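Local coordinates for ruler protein (Pseudomonas aeruginosa, PDB 5CUK) that probably senses needle length in type III secretion and, through this C-terminal substrate-specificity domain, probably switches which proteins the apparatus exports, at residues A[61-66]-A[93-98]; A[57-62]-A[86-91]. All coordinates share one frame; numbering follows the deposited sequence.

Contact 1: residues A[61-66]-A[93-98]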
loop_
_atom_site.group_PDB
_atom_site.type_symbol
_atom_site.label_atom_id
_atom_site.label_comp_id
_atom_site.label_asym_id
_atom_site.label_seq_id
_atom_site.Cartn_x
_atom_site.Cartn_y
_atom_site.Cartn_z
ATOM N N ILE A 61 5.513 -0.060 3.540
ATOM C CA ILE A 61 4.113 -0.306 3.143
ATOM C C ILE A 61 3.996 -1.759 2.740
ATOM O O ILE A 61 4.737 -2.238 1.877
ATOM C CB ILE A 61 3.664 0.604 1.980
ATOM C CG1 ILE A 61 3.799 2.064 2.391
ATOM C CG2 ILE A 61 2.203 0.287 1.515
ATOM C CD1 ILE A 61 3.799 3.018 1.262
ATOM N N GLU A 62 3.091 -2.466 3.397
ATOM C CA GLU A 62 2.809 -3.856 3.082
ATOM C C GLU A 62 1.330 -4.056 2.728
ATOM O O GLU A 62 0.437 -3.591 3.437
ATOM C CB GLU A 62 3.203 -4.740 4.249
ATOM C CG GLU A 62 2.989 -6.215 4.021
ATOM C CD GLU A 62 3.158 -6.970 5.313
ATOM O OE1 GLU A 62 4.262 -7.510 5.550
ATOM O OE2 GLU A 62 2.191 -7.001 6.115
ATOM N N ILE A 63 1.095 -4.698 1.582
ATOM C CA ILE A 63 -0.242 -5.018 1.132
ATOM C C ILE A 63 -0.448 -6.523 1.245
ATOM O O ILE A 63 0.370 -7.309 0.772
ATOM C CB ILE A 63 -0.505 -4.607 -0.335
ATOM C CG1 ILE A 63 0.081 -3.226 -0.650
ATOM C CG2 ILE A 63 -1.971 -4.689 -0.625
ATOM C CD1 ILE A 63 -0.436 -2.113 0.257
ATOM N N SER A 64 -1.546 -6.901 1.880
ATOM C CA SER A 64 -1.887 -8.289 2.086
ATOM C C SER A 64 -3.157 -8.538 1.302
ATOM O O SER A 64 -4.104 -7.734 1.357
ATOM C CB SER A 64 -2.075 -8.600 3.570
ATOM O OG SER A 64 -0.915 -8.228 4.287
ATOM N N ALA A 65 -3.163 -9.641 0.553
ATOM C CA ALA A 65 -4.261 -9.933 -0.360
ATOM C C ALA A 65 -4.413 -11.428 -0.643
ATOM O O ALA A 65 -3.545 -12.225 -0.314
ATOM C CB ALA A 65 -4.051 -9.187 -1.669
ATOM N N SER A 66 -5.504 -11.780 -1.314
ATOM C CA SER A 66 -5.718 -13.141 -1.786
ATOM C C SER A 66 -4.591 -13.521 -2.755
ATOM O O SER A 66 -3.842 -12.638 -3.242
ATOM C CB SER A 66 -7.091 -13.264 -2.441
ATOM O OG SER A 66 -7.068 -12.686 -3.729
ATOM N N VAL A 93 10.449 4.786 0.120
ATOM C CA VAL A 93 9.351 3.869 0.385
ATOM C C VAL A 93 9.848 2.432 0.204
ATOM O O VAL A 93 10.600 2.152 -0.709
ATOM C CB VAL A 93 8.131 4.146 -0.549
ATOM C CG1 VAL A 93 7.334 2.864 -0.807
ATOM C CG2 VAL A 93 7.247 5.258 0.042
ATOM N N GLN A 94 9.444 1.529 1.083
ATOM C CA GLN A 94 9.751 0.129 0.910
ATOM C C GLN A 94 8.435 -0.625 0.842
ATOM O O GLN A 94 7.651 -0.615 1.795
ATOM C CB GLN A 94 10.638 -0.381 2.030
ATOM C CG GLN A 94 11.871 0.522 2.242
ATOM C CD GLN A 94 12.933 -0.083 3.172
ATOM O OE1 GLN A 94 12.821 -1.239 3.602
ATOM N NE2 GLN A 94 13.980 0.695 3.458
ATOM N N LEU A 95 8.200 -1.245 -0.313
ATOM C CA LEU A 95 6.948 -1.918 -0.646
ATOM C C LEU A 95 7.085 -3.417 -0.548
ATOM O O LEU A 95 7.984 -3.992 -1.129
ATOM C CB LEU A 95 6.501 -1.550 -2.064
ATOM C CG LEU A 95 5.261 -2.292 -2.552
ATOM C CD1 LEU A 95 4.059 -1.893 -1.722
ATOM C CD2 LEU A 95 5.004 -2.050 -4.045
ATOM N N THR A 96 6.200 -4.048 0.207
ATOM C CA THR A 96 6.193 -5.493 0.311
ATOM C C THR A 96 4.760 -6.069 0.206
ATOM O O THR A 96 3.771 -5.350 0.435
ATOM C CB THR A 96 6.817 -5.947 1.630
ATOM O OG1 THR A 96 6.095 -5.346 2.701
ATOM C CG2 THR A 96 8.277 -5.505 1.727
ATOM N N PHE A 97 4.668 -7.359 -0.129
ATOM C CA PHE A 97 3.390 -8.066 -0.255
ATOM C C PHE A 97 3.292 -9.279 0.670
ATOM O O PHE A 97 4.279 -9.947 0.956
ATOM C CB PHE A 97 3.171 -8.486 -1.704
ATOM C CG PHE A 97 3.199 -7.346 -2.647
ATOM C CD1 PHE A 97 2.176 -6.418 -2.652
ATOM C CD2 PHE A 97 4.268 -7.166 -3.507
ATOM C CE1 PHE A 97 2.210 -5.323 -3.502
ATOM C CE2 PHE A 97 4.305 -6.077 -4.360
ATOM C CZ PHE A 97 3.272 -5.156 -4.356
ATOM N N ASN A 98 2.085 -9.542 1.147
ATOM C CA ASN A 98 1.830 -10.559 2.160
ATOM C C ASN A 98 0.575 -11.325 1.754
ATOM O O ASN A 98 -0.248 -10.796 1.001
ATOM C CB ASN A 98 1.638 -9.891 3.527
ATOM C CG ASN A 98 1.859 -10.832 4.709
ATOM O OD1 ASN A 98 2.790 -11.642 4.715
ATOM N ND2 ASN A 98 1.000 -10.709 5.732
#
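The carboxylate of E62 and the side-chain amide of N98 lie stacked, their planes 18° apart. The carboxyl carbon CD of E62 rests 3.7 Å from CB of N98, and OE2 of E62 stands 3.9 Å from ND2 of N98, so the two groups meet by face rather than by a bond. E62 reaches that far because its CG is anti to the backbone N (chi1 -178°) and the chain runs on extended. S64 lies across the strand pair from N98, whose ND2 makes a weak hydrogen bond of 3.5 Å to OG of S64. On the other side of the sheet the F97 ring has the carbonyl oxygen of I63 at its edge, near the ring plane, and the side chain of I63 runs alongside, with CB 4.0 Å from CD1 of F97. I61 adds its CD1, 4.1 Å from CG1 of V93.

The parallel backbones are joined in the alternating pattern expected of such strands: the backbone N and O of I61 bond Q94 O and T96 N, those of I63 bond T96 O and N98 N, and A65 N ends the row on N98 O. The bond from I61 N to Q94 O measures 2.8 Å and is nearly straight (173°).

Residue type follows the two faces. E62, T96 and N98 suit a face that meets water; S64, small and polar, is buried among them. I61, I63, L95 and F97 turn their hydrocarbon surfaces to the other face, where L95 packs on L80 and L84 of helix 77-87, and I63 and F97 on L73 of helix 67-75. Two neighbouring parallel strands joined through covering helices form a beta-alpha-beta crossover, here built with two helices in the connection, within the FliK-type C-terminal domain.

Contact 2: residues A[57-62]-A[86-91]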
loop_
_atom_site.group_PDB
_atom_site.type_symbol
_atom_site.label_atom_id
_atom_site.label_comp_id
_atom_site.label_asym_id
_atom_site.label_seq_id
_atom_site.Cartn_x
_atom_site.Cartn_y
_atom_site.Cartn_z
ATOM N N GLY A 57 14.676 6.085 8.717
ATOM C CA GLY A 57 15.234 6.152 7.369
ATOM C C GLY A 57 14.338 5.653 6.239
ATOM O O GLY A 57 14.813 5.530 5.122
ATOM N N GLN A 58 13.061 5.380 6.519
ATOM C CA GLN A 58 12.157 4.751 5.525
ATOM C C GLN A 58 10.697 4.636 5.951
ATOM O O GLN A 58 10.379 4.596 7.141
ATOM C CB GLN A 58 12.642 3.341 5.167
ATOM C CG GLN A 58 12.283 2.239 6.186
ATOM C CD GLN A 58 13.045 2.371 7.504
ATOM O OE1 GLN A 58 14.280 2.354 7.539
ATOM N NE2 GLN A 58 12.305 2.492 8.592
ATOM N N LEU A 59 9.806 4.565 4.968
ATOM C CA LEU A 59 8.419 4.287 5.244
ATOM C C LEU A 59 8.060 2.987 4.581
ATOM O O LEU A 59 8.159 2.865 3.359
ATOM C CB LEU A 59 7.518 5.399 4.758
ATOM C CG LEU A 59 6.033 5.009 4.859
ATOM C CD1 LEU A 59 5.516 5.247 6.276
ATOM C CD2 LEU A 59 5.176 5.745 3.832
ATOM N N GLN A 60 7.670 2.012 5.402
ATOM C CA GLN A 60 7.340 0.663 4.950
ATOM C C GLN A 60 5.860 0.498 4.705
ATOM O O GLN A 60 5.052 0.858 5.554
ATOM C CB GLN A 60 7.799 -0.364 5.978
ATOM C CG GLN A 60 9.284 -0.586 5.961
ATOM C CD GLN A 60 9.731 -1.468 7.091
ATOM O OE1 GLN A 60 9.515 -1.153 8.249
ATOM N NE2 GLN A 60 10.310 -2.604 6.761
ATOM N N ILE A 61 5.513 -0.060 3.540
ATOM C CA ILE A 61 4.113 -0.306 3.143
ATOM C C ILE A 61 3.996 -1.759 2.740
ATOM O O ILE A 61 4.737 -2.238 1.877
ATOM C CB ILE A 61 3.664 0.604 1.980
ATOM C CG1 ILE A 61 3.799 2.064 2.391
ATOM C CG2 ILE A 61 2.203 0.287 1.515
ATOM C CD1 ILE A 61 3.799 3.018 1.262
ATOM N N GLU A 62 3.091 -2.466 3.397
ATOM C CA GLU A 62 2.809 -3.856 3.082
ATOM C C GLU A 62 1.330 -4.056 2.728
ATOM O O GLU A 62 0.437 -3.591 3.437
ATOM C CB GLU A 62 3.203 -4.740 4.249
ATOM C CG GLU A 62 2.989 -6.215 4.021
ATOM C CD GLU A 62 3.158 -6.970 5.313
ATOM O OE1 GLU A 62 4.262 -7.510 5.550
ATOM O OE2 GLU A 62 2.191 -7.001 6.115
ATOM N N ARG A 86 5.934 8.628 -4.999
ATOM C CA ARG A 86 5.636 10.015 -5.382
ATOM C C ARG A 86 4.604 10.614 -4.452
ATOM O O ARG A 86 4.531 11.826 -4.269
ATOM C CB ARG A 86 5.145 10.091 -6.824
ATOM C CG ARG A 86 6.081 9.441 -7.849
ATOM C CD ARG A 86 5.636 9.780 -9.271
ATOM N NE ARG A 86 6.227 8.925 -10.296
ATOM C CZ ARG A 86 5.589 8.606 -11.427
ATOM N NH1 ARG A 86 4.352 9.060 -11.657
ATOM N NH2 ARG A 86 6.186 7.853 -12.337
ATOM N N LEU A 87 3.831 9.724 -3.852
ATOM C CA LEU A 87 2.843 10.034 -2.827
ATOM C C LEU A 87 3.485 10.510 -1.498
ATOM O O LEU A 87 2.895 11.293 -0.731
ATOM C CB LEU A 87 2.001 8.761 -2.632
ATOM C CG LEU A 87 0.607 8.620 -2.039
ATOM C CD1 LEU A 87 0.269 7.160 -2.025
ATOM C CD2 LEU A 87 0.583 9.167 -0.619
ATOM N N HIS A 88 4.700 10.025 -1.234
ATOM C CA HIS A 88 5.403 10.309 0.030
ATOM C C HIS A 88 6.883 10.612 -0.221
ATOM O O HIS A 88 7.745 9.780 0.026
ATOM C CB HIS A 88 5.263 9.110 0.969
ATOM C CG HIS A 88 5.869 9.313 2.321
ATOM N ND1 HIS A 88 5.233 10.010 3.319
ATOM C CD2 HIS A 88 7.030 8.860 2.854
ATOM C CE1 HIS A 88 5.986 10.000 4.407
ATOM N NE2 HIS A 88 7.086 9.316 4.147
ATOM N N PRO A 89 7.180 11.790 -0.770
ATOM C CA PRO A 89 8.561 12.076 -1.186
ATOM C C PRO A 89 9.517 12.278 -0.009
ATOM O O PRO A 89 10.720 12.307 -0.212
ATOM C CB PRO A 89 8.425 13.374 -1.987
ATOM C CG PRO A 89 6.984 13.412 -2.394
ATOM C CD PRO A 89 6.252 12.836 -1.223
ATOM N N GLU A 90 8.992 12.364 1.202
ATOM C CA GLU A 90 9.821 12.697 2.374
ATOM C C GLU A 90 10.848 11.629 2.740
ATOM O O GLU A 90 11.881 11.942 3.318
ATOM C CB GLU A 90 8.937 12.954 3.589
ATOM C CG GLU A 90 8.000 14.143 3.445
ATOM C CD GLU A 90 6.683 13.779 2.791
ATOM O OE1 GLU A 90 6.640 12.791 2.027
ATOM O OE2 GLU A 90 5.690 14.493 3.048
ATOM N N GLN A 91 10.539 10.368 2.445
ATOM C CA GLN A 91 11.443 9.253 2.731
ATOM C C GLN A 91 11.369 8.184 1.656
ATOM O O GLN A 91 10.360 8.082 0.954
ATOM C CB GLN A 91 11.124 8.579 4.060
ATOM C CG GLN A 91 10.509 9.421 5.141
ATOM C CD GLN A 91 10.177 8.559 6.335
ATOM O OE1 GLN A 91 11.063 8.165 7.103
ATOM N NE2 GLN A 91 8.904 8.201 6.466
#
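L59 lays its CD2 methyl over one face of the H88 imidazole, 3.9 Å from the ring centroid and 17° off the ring normal, a CH-pi contact. The methyl leans toward the rim, so its nearest ring atom is CD2 of H88 at 3.8 Å, while CB of L59 sits 4.0 Å from that same atom. H88 reaches the leucine because its CG is anti to the backbone N (chi1 -176°), carrying the ring from the chain toward strand 59-65; the second torsion stands the ring across its own stem and turns a face, not an edge, to the methyl. The opposite face is taken by E90 of the same segment, whose OE1 lies 3.4 Å above the ring plane. A carboxylate there may favour a protonated imidazole.

The turn that brings these groups together follows helix 77-87. H88 is the first residue to leave helical angles, and H88 to Q91 form a type I beta turn, with P89 and E90 at its two central positions; the fixed phi of proline suits the first of them. The chain then enters strand 93-99, so this turn closes the crossover next to the start of strand 59-65.

Q91 holds an unusual first torsion: CG lies beside the backbone N at chi1 -29°, well off the usual staggered angle, and the rest of the chain is extended. This sends its amide group to the edge of the H88 ring, although which way round the amide is turned remains uncertain. The long side chain of a glutamine is suited to reach from the turn to the backbone of Q58. Leucine suits the buried site, where L59 and H88 both also touch I25 of helix 11-29.

How the contacts relate
Both contacts start from strand 59-65 and share I61 and E62, and their centres lie about 13 Å apart. Along the chain come 57-62 and the overlapping 61-66, then helices 67-75 and 77-87, then 86-91 and finally 93-98. Contact 2 therefore sits at the point where the helical connection returns to the sheet, and contact 1 carries on from it as the returning strand settles beside its neighbour. The two meet directly through a probable hydrogen bond from Q94 N to L59 O, 2.9 Å long. Contact 1 pairs 93-99, an outermost strand within this chain, with 59-65 in the mixed sheet, while contact 2 holds the preceding turn against the start of that same strand 59-65.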